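Local coordinates for protein lipoxygenase (Cyanothece sp., PDB 5EK8) that is a non-heme iron lipoxygenase with a PLAT domain that probably adds both atoms of molecular oxygen to a lipid substrate, at residues A[490-495]-A[539-544]; A[480-485]-A[553-558]; A[309-314]-A[343-348]. All blocks are in the same frame, centred on the assembly; numbering follows the deposited sequence.

Contact 1 (A[490-495]-A[539-544]); sequences EDLVEH and RPITNS
The carbonyl oxygen of V493, in the final turn of helix 482-495, has two hydrogen-bond donors, K536 NZ and S496 OG. This is a helix end packed against an irregular connection in the helical part of the lipoxygenase fold, and 182 Å² is buried between the two segments. Across the contact V493 meets P540 through one methyl. CG2 stands anti to the carbonyl carbon (chi1, measured to CG1, is 169°), which directs it at the start of the proline: it lies 3.5 Å from P540 N and 3.8 Å from P540 CB. The same methyl is 3.9 Å from the carbonyl carbon R539 C, so it rests on the peptide link as well as on the ring. The CB of R539 points away from the helix, and its guanidinium group forms a salt bridge with D436 and a hydrogen bond to L526 O, while its carbonyl oxygen receives W437 NE1. E490 and E494, one turn apart, both form salt bridges with K66, which lies between strands 53-61 and 72-79. The apolar contact is completed by a looser methyl pair, L492 CD1 and I541 CD1, 4.2 Å apart.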
# COMPACT_ATOMS: atom_id res chain seq x y z
N GLU A 490 15.36 -12.88 6.43
CA GLU A 490 15.39 -12.89 7.89
C GLU A 490 14.61 -11.71 8.47
O GLU A 490 13.84 -11.88 9.40
CB GLU A 490 16.83 -12.88 8.40
CG GLU A 490 17.57 -14.19 8.17
CD GLU A 490 19.02 -14.12 8.60
OE1 GLU A 490 19.77 -15.07 8.28
OE2 GLU A 490 19.40 -13.13 9.26
N ASP A 491 14.81 -10.52 7.91
CA ASP A 491 14.07 -9.35 8.36
C ASP A 491 12.57 -9.53 8.16
O ASP A 491 11.76 -9.23 9.05
CB ASP A 491 14.56 -8.09 7.63
CG ASP A 491 15.57 -7.30 8.44
OD1 ASP A 491 16.06 -6.27 7.95
OD2 ASP A 491 15.87 -7.71 9.59
N LEU A 492 12.20 -10.05 6.98
CA LEU A 492 10.79 -10.37 6.70
C LEU A 492 10.17 -11.30 7.74
O LEU A 492 9.15 -10.96 8.35
CB LEU A 492 10.65 -11.01 5.31
CG LEU A 492 10.84 -10.06 4.13
CD1 LEU A 492 10.98 -10.84 2.83
CD2 LEU A 492 9.68 -9.05 4.05
N VAL A 493 10.78 -12.47 7.94
CA VAL A 493 10.25 -13.46 8.88
C VAL A 493 10.22 -12.92 10.31
O VAL A 493 9.21 -13.01 11.00
CB VAL A 493 11.08 -14.77 8.86
CG1 VAL A 493 10.69 -15.68 10.02
CG2 VAL A 493 10.92 -15.48 7.53
N GLU A 494 11.34 -12.35 10.74
CA GLU A 494 11.49 -11.88 12.11
C GLU A 494 10.55 -10.74 12.45
O GLU A 494 10.18 -10.56 13.61
CB GLU A 494 12.93 -11.45 12.38
CG GLU A 494 13.93 -12.60 12.35
CD GLU A 494 15.35 -12.15 12.62
OE1 GLU A 494 15.54 -10.96 12.96
OE2 GLU A 494 16.27 -12.98 12.47
N HIS A 495 10.15 -9.95 11.45
CA HIS A 495 9.34 -8.78 11.75
C HIS A 495 7.89 -8.90 11.32
O HIS A 495 7.10 -7.99 11.55
CB HIS A 495 9.97 -7.54 11.12
CG HIS A 495 11.24 -7.12 11.78
ND1 HIS A 495 12.49 -7.50 11.30
CD2 HIS A 495 11.47 -6.38 12.89
CE1 HIS A 495 13.42 -7.00 12.09
NE2 HIS A 495 12.83 -6.31 13.06
N ARG A 539 6.89 -16.85 5.39
CA ARG A 539 7.83 -17.95 5.23
C ARG A 539 9.18 -17.46 4.71
O ARG A 539 9.23 -16.54 3.89
CB ARG A 539 7.25 -19.01 4.30
CG ARG A 539 5.98 -19.66 4.84
CD ARG A 539 5.46 -20.73 3.89
NE ARG A 539 4.28 -21.40 4.41
CZ ARG A 539 3.03 -20.99 4.21
NH1 ARG A 539 2.79 -19.89 3.50
NH2 ARG A 539 2.02 -21.68 4.73
N PRO A 540 10.28 -18.06 5.20
CA PRO A 540 11.63 -17.67 4.76
C PRO A 540 11.95 -18.04 3.32
O PRO A 540 11.65 -19.15 2.88
CB PRO A 540 12.54 -18.43 5.73
CG PRO A 540 11.74 -19.61 6.13
CD PRO A 540 10.32 -19.14 6.21
N ILE A 541 12.55 -17.11 2.59
CA ILE A 541 12.99 -17.33 1.22
C ILE A 541 14.23 -18.21 1.20
O ILE A 541 14.37 -19.11 0.38
CB ILE A 541 13.29 -15.99 0.50
CG1 ILE A 541 12.01 -15.15 0.37
CG2 ILE A 541 13.94 -16.22 -0.85
CD1 ILE A 541 12.25 -13.71 -0.01
N THR A 542 15.13 -17.94 2.14
CA THR A 542 16.37 -18.70 2.22
C THR A 542 16.94 -18.67 3.64
O THR A 542 16.61 -17.80 4.44
CB THR A 542 17.41 -18.16 1.23
OG1 THR A 542 18.57 -19.00 1.23
CG2 THR A 542 17.80 -16.74 1.60
N ASN A 543 17.79 -19.64 3.94
CA ASN A 543 18.49 -19.68 5.22
C ASN A 543 19.94 -20.08 5.02
O ASN A 543 20.59 -20.56 5.95
CB ASN A 543 17.81 -20.65 6.19
CG ASN A 543 16.71 -19.98 7.01
OD1 ASN A 543 15.56 -20.42 7.00
ND2 ASN A 543 17.07 -18.92 7.74
N SER A 544 20.44 -19.88 3.80
CA SER A 544 21.82 -20.19 3.47
C SER A 544 22.49 -19.00 2.78
O SER A 544 21.82 -18.08 2.30
CB SER A 544 21.90 -21.44 2.58
OG SER A 544 20.77 -21.53 1.73

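Contact 2 (A[480-485]-A[553-558]); sequences DEWVEI and DNLKQC
L555 CD2 meets I485 CD1 at 3.7 Å and W482 CZ3 at 3.8 Å, so a single leucine methyl carries both approaches in this helix-helix contact between the first turn of helix 482-495 and helix 549-574. I485 and L555 reach toward each other tip to tip. All three outer carbons of the isoleucine take part: CG1 and CG2 each come within 3.9 Å of L555 CD2, and CG2 also lies 4.0 Å from L555 CD1. W482 arrives from the direction opposite to L555 and offers the CZ3 and CH2 corner of its six-membered ring. With CG of L555 anti to the backbone N (chi1 -170°), the leucine extends from its helix toward both partners. If I485 were an alanine, the loss of CG1, CG2 and CD1 would probably open a gap beside the indole and leave L555 CD2 with W482 alone to pack on across these segments.

The next shell fixes these groups. On the indole's own side, I485 CB sits 3.9 Å above the ring plane, over its centre, and W482 NE1 donates to T542 OG1, which restrains the ring's rotation. L555 is backed by F471 of helix 451-473. Farther out, E484 binds three consecutive backbone amides: OE1 accepts from the N atoms of R379 and N381, OE2 from K380 N.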
# COMPACT_ATOMS: atom_id res chain seq x y z
N ASP A 480 26.21 -14.06 -6.28
CA ASP A 480 27.40 -13.49 -5.63
C ASP A 480 27.06 -12.69 -4.37
O ASP A 480 27.84 -12.64 -3.43
CB ASP A 480 28.16 -12.59 -6.60
CG ASP A 480 28.97 -13.37 -7.62
OD1 ASP A 480 29.05 -14.61 -7.48
OD2 ASP A 480 29.54 -12.75 -8.54
N GLU A 481 25.89 -12.06 -4.36
CA GLU A 481 25.47 -11.25 -3.23
C GLU A 481 24.18 -11.79 -2.63
O GLU A 481 23.27 -11.04 -2.27
CB GLU A 481 25.29 -9.79 -3.65
CG GLU A 481 26.59 -9.10 -4.06
CD GLU A 481 27.54 -8.88 -2.89
OE1 GLU A 481 27.18 -9.21 -1.74
OE2 GLU A 481 28.66 -8.38 -3.13
N TRP A 482 24.12 -13.11 -2.51
CA TRP A 482 22.95 -13.80 -1.99
C TRP A 482 22.74 -13.53 -0.50
O TRP A 482 21.62 -13.65 0.01
CB TRP A 482 23.08 -15.31 -2.24
CG TRP A 482 21.90 -16.09 -1.81
CD1 TRP A 482 21.76 -16.79 -0.64
CD2 TRP A 482 20.67 -16.26 -2.52
NE1 TRP A 482 20.52 -17.39 -0.59
CE2 TRP A 482 19.83 -17.07 -1.74
CE3 TRP A 482 20.20 -15.80 -3.76
CZ2 TRP A 482 18.55 -17.44 -2.14
CZ3 TRP A 482 18.92 -16.16 -4.15
CH2 TRP A 482 18.11 -16.97 -3.35
N VAL A 483 23.82 -13.15 0.17
CA VAL A 483 23.77 -12.81 1.59
C VAL A 483 22.72 -11.73 1.85
O VAL A 483 22.00 -11.76 2.86
CB VAL A 483 25.15 -12.34 2.09
CG1 VAL A 483 25.04 -11.69 3.47
CG2 VAL A 483 26.12 -13.51 2.12
N GLU A 484 22.62 -10.79 0.91
CA GLU A 484 21.61 -9.74 0.99
C GLU A 484 20.21 -10.36 0.96
O GLU A 484 19.33 -9.96 1.72
CB GLU A 484 21.77 -8.74 -0.16
CG GLU A 484 23.03 -7.89 -0.05
CD GLU A 484 23.00 -6.65 -0.94
OE1 GLU A 484 22.06 -6.52 -1.75
OE2 GLU A 484 23.91 -5.80 -0.82
N ILE A 485 20.02 -11.36 0.10
CA ILE A 485 18.73 -12.06 0.04
C ILE A 485 18.43 -12.74 1.36
O ILE A 485 17.28 -12.76 1.82
CB ILE A 485 18.69 -13.10 -1.09
CG1 ILE A 485 18.97 -12.43 -2.44
CG2 ILE A 485 17.36 -13.83 -1.09
CD1 ILE A 485 18.04 -11.27 -2.75
N ASP A 553 13.82 -20.33 -6.61
CA ASP A 553 12.39 -20.39 -6.94
C ASP A 553 11.55 -19.65 -5.90
O ASP A 553 10.60 -18.95 -6.24
CB ASP A 553 11.92 -21.84 -7.06
CG ASP A 553 12.46 -22.52 -8.30
OD1 ASP A 553 12.82 -21.80 -9.26
OD2 ASP A 553 12.53 -23.76 -8.31
N ASN A 554 11.92 -19.81 -4.63
CA ASN A 554 11.30 -19.06 -3.54
C ASN A 554 11.37 -17.56 -3.78
O ASN A 554 10.35 -16.86 -3.69
CB ASN A 554 11.98 -19.40 -2.21
CG ASN A 554 11.42 -20.64 -1.56
OD1 ASN A 554 10.48 -21.25 -2.06
ND2 ASN A 554 12.01 -21.03 -0.44
N LEU A 555 12.56 -17.08 -4.09
CA LEU A 555 12.78 -15.66 -4.34
C LEU A 555 11.97 -15.18 -5.54
O LEU A 555 11.34 -14.12 -5.48
CB LEU A 555 14.26 -15.38 -4.56
CG LEU A 555 14.62 -13.89 -4.60
CD1 LEU A 555 14.14 -13.20 -3.33
CD2 LEU A 555 16.12 -13.71 -4.78
N LYS A 556 11.98 -15.95 -6.62
CA LYS A 556 11.19 -15.62 -7.81
C LYS A 556 9.71 -15.48 -7.48
O LYS A 556 9.04 -14.56 -7.95
CB LYS A 556 11.39 -16.69 -8.89
CG LYS A 556 12.80 -16.75 -9.46
CD LYS A 556 13.13 -18.15 -9.95
CE LYS A 556 12.66 -18.36 -11.38
NZ LYS A 556 13.59 -17.75 -12.36
N GLN A 557 9.21 -16.39 -6.65
CA GLN A 557 7.80 -16.35 -6.26
C GLN A 557 7.48 -15.13 -5.41
O GLN A 557 6.46 -14.47 -5.61
CB GLN A 557 7.40 -17.63 -5.52
CG GLN A 557 6.03 -17.57 -4.84
CD GLN A 557 4.89 -17.24 -5.80
OE1 GLN A 557 4.99 -17.43 -7.01
NE2 GLN A 557 3.78 -16.74 -5.25
N CYS A 558 8.37 -14.83 -4.46
CA CYS A 558 8.19 -13.67 -3.60
C CYS A 558 8.18 -12.39 -4.44
O CYS A 558 7.36 -11.48 -4.23
CB CYS A 558 9.30 -13.61 -2.54
SG CYS A 558 9.10 -12.31 -1.30

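Contact 3 (A[309-314]-A[343-348]); sequences ITIQSR and KRIFRT
I311 and I345 make the tight part of this contact, with CD1 against CD1 at 3.7 Å. The two side chains cross obliquely, and I311 CD1 also lies 4.1 Å from I345 CB, so the strand residue settles against the base of the helix residue as well as its end. CD1 of I311 is anti to CA (chi2 177°), which carries it across the gap between backbones whose CA atoms, I311 CA and I345 CA, are 8.5 Å apart. I309, two residues back on the same face of the strand, makes the second close approach: its CD1 is 3.8 Å from K343 CG and 3.9 Å from K343 CA. These side chains cross at about a right angle, the isoleucine methyl meeting only the aliphatic root of the lysine. Of the 217 Å² buried between the segments, I309 contributes 69 Å².

Around these two approaches the segments meet less closely. K343 bends at its third torsion (-63°) and carries NZ to a salt bridge with D247 and a hydrogen bond to R245 O. The CB of F346 points toward the strand, but its side chain comes no nearer than 4.5 Å; its ring meets that of F250, the planes at about 60°, while the partly exposed R347 bonds through NE to Y586 O. Backbone bonds from I309 to Y331 and from T310 to E294 tie strand 303-313 to both neighbours. The arrangement is that of an antiparallel sheet packed by one face on a helix, here the long lipoxygenase helix 337-377, which farther along supplies the iron ligands H359 and H364.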
# COMPACT_ATOMS: atom_id res chain seq x y z
N ILE A 309 -30.51 -12.95 -1.61
CA ILE A 309 -29.63 -12.25 -0.70
C ILE A 309 -30.28 -12.35 0.66
O ILE A 309 -31.44 -11.98 0.83
CB ILE A 309 -29.41 -10.76 -1.08
CG1 ILE A 309 -28.74 -10.62 -2.45
CG2 ILE A 309 -28.59 -10.04 -0.02
CD1 ILE A 309 -28.57 -9.18 -2.88
N THR A 310 -29.53 -12.87 1.62
CA THR A 310 -30.03 -12.94 2.98
C THR A 310 -29.36 -11.86 3.81
O THR A 310 -28.17 -11.56 3.64
CB THR A 310 -29.78 -14.32 3.61
OG1 THR A 310 -28.40 -14.45 3.96
CG2 THR A 310 -30.17 -15.41 2.63
N ILE A 311 -30.15 -11.27 4.70
CA ILE A 311 -29.65 -10.20 5.55
C ILE A 311 -30.01 -10.45 7.01
O ILE A 311 -31.18 -10.59 7.36
CB ILE A 311 -30.21 -8.82 5.12
CG1 ILE A 311 -29.79 -8.48 3.69
CG2 ILE A 311 -29.73 -7.74 6.08
CD1 ILE A 311 -30.36 -7.17 3.18
N GLN A 312 -29.00 -10.50 7.86
CA GLN A 312 -29.24 -10.66 9.29
C GLN A 312 -28.55 -9.53 10.05
O GLN A 312 -27.33 -9.45 10.08
CB GLN A 312 -28.75 -12.02 9.77
CG GLN A 312 -29.19 -12.36 11.16
CD GLN A 312 -28.81 -13.75 11.58
OE1 GLN A 312 -29.55 -14.40 12.31
NE2 GLN A 312 -27.67 -14.24 11.10
N SER A 313 -29.34 -8.66 10.66
CA SER A 313 -28.81 -7.41 11.18
C SER A 313 -28.66 -7.38 12.70
O SER A 313 -29.43 -8.00 13.43
CB SER A 313 -29.69 -6.24 10.73
OG SER A 313 -29.82 -6.21 9.32
N ARG A 314 -27.65 -6.65 13.16
CA ARG A 314 -27.50 -6.31 14.56
C ARG A 314 -28.62 -5.39 14.99
O ARG A 314 -29.07 -4.55 14.21
CB ARG A 314 -26.15 -5.63 14.80
CG ARG A 314 -24.96 -6.44 14.34
CD ARG A 314 -24.43 -7.33 15.45
NE ARG A 314 -23.43 -6.63 16.24
CZ ARG A 314 -22.12 -6.81 16.12
NH1 ARG A 314 -21.65 -7.69 15.23
NH2 ARG A 314 -21.29 -6.12 16.89
N LYS A 343 -29.72 -5.40 -2.34
CA LYS A 343 -28.54 -5.28 -3.21
C LYS A 343 -27.66 -4.11 -2.78
O LYS A 343 -26.42 -4.21 -2.80
CB LYS A 343 -28.96 -5.12 -4.67
CG LYS A 343 -29.24 -6.44 -5.38
CD LYS A 343 -29.59 -6.23 -6.84
CE LYS A 343 -30.88 -5.43 -6.99
NZ LYS A 343 -31.37 -5.42 -8.40
N ARG A 344 -28.28 -3.00 -2.39
CA ARG A 344 -27.51 -1.86 -1.91
C ARG A 344 -26.77 -2.19 -0.60
O ARG A 344 -25.59 -1.85 -0.44
CB ARG A 344 -28.42 -0.65 -1.71
CG ARG A 344 -27.68 0.60 -1.27
CD ARG A 344 -28.64 1.75 -1.09
NE ARG A 344 -28.04 2.91 -0.45
CZ ARG A 344 -28.74 3.87 0.14
NH1 ARG A 344 -30.07 3.79 0.17
NH2 ARG A 344 -28.13 4.90 0.70
N ILE A 345 -27.47 -2.85 0.32
CA ILE A 345 -26.86 -3.25 1.59
C ILE A 345 -25.64 -4.15 1.37
O ILE A 345 -24.56 -3.91 1.95
CB ILE A 345 -27.87 -3.98 2.50
CG1 ILE A 345 -28.93 -3.00 3.01
CG2 ILE A 345 -27.16 -4.63 3.67
CD1 ILE A 345 -29.89 -3.60 4.01
N PHE A 346 -25.80 -5.16 0.52
CA PHE A 346 -24.68 -5.99 0.12
C PHE A 346 -23.54 -5.13 -0.42
O PHE A 346 -22.39 -5.33 -0.04
CB PHE A 346 -25.09 -7.01 -0.94
CG PHE A 346 -23.97 -7.93 -1.35
CD1 PHE A 346 -23.73 -9.09 -0.64
CD2 PHE A 346 -23.15 -7.62 -2.42
CE1 PHE A 346 -22.69 -9.94 -1.00
CE2 PHE A 346 -22.11 -8.46 -2.78
CZ PHE A 346 -21.89 -9.62 -2.08
N ARG A 347 -23.88 -4.20 -1.31
CA ARG A 347 -22.87 -3.32 -1.90
C ARG A 347 -22.05 -2.58 -0.85
O ARG A 347 -20.83 -2.44 -0.98
CB ARG A 347 -23.51 -2.30 -2.84
CG ARG A 347 -23.69 -2.79 -4.26
CD ARG A 347 -23.92 -1.61 -5.19
NE ARG A 347 -25.16 -0.89 -4.89
CZ ARG A 347 -26.36 -1.25 -5.36
NH1 ARG A 347 -26.48 -2.31 -6.14
NH2 ARG A 347 -27.43 -0.54 -5.04
N THR A 348 -22.72 -2.12 0.20
CA THR A 348 -22.05 -1.35 1.24
C THR A 348 -21.16 -2.25 2.09
O THR A 348 -20.04 -1.87 2.46
CB THR A 348 -23.06 -0.63 2.15
OG1 THR A 348 -23.97 -1.59 2.70
CG2 THR A 348 -23.84 0.40 1.36

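Overall arrangement
Contact 3 closes first along the chain, and contacts 1 and 2 follow, with both segments of contact 1 falling between those of contact 2. Those two are neighbours, their centres 11 Å apart. Both use helix 482-495, and helix, connection and helix pack on one another: T542 OG1 to W482 NE1 and I541 O to N554 ND2, each 3.1 Å, are probable hydrogen bonds. Contact 3 is remote, its centre 42 Å from that of contact 1 and 45 Å from that of contact 2, beyond the chain's centre from the latter. Contacts 2 and 3 each involve a helix that, farther along, supplies iron ligands (H570 and N574; H359 and H364), although the contacts themselves lie away from the metal.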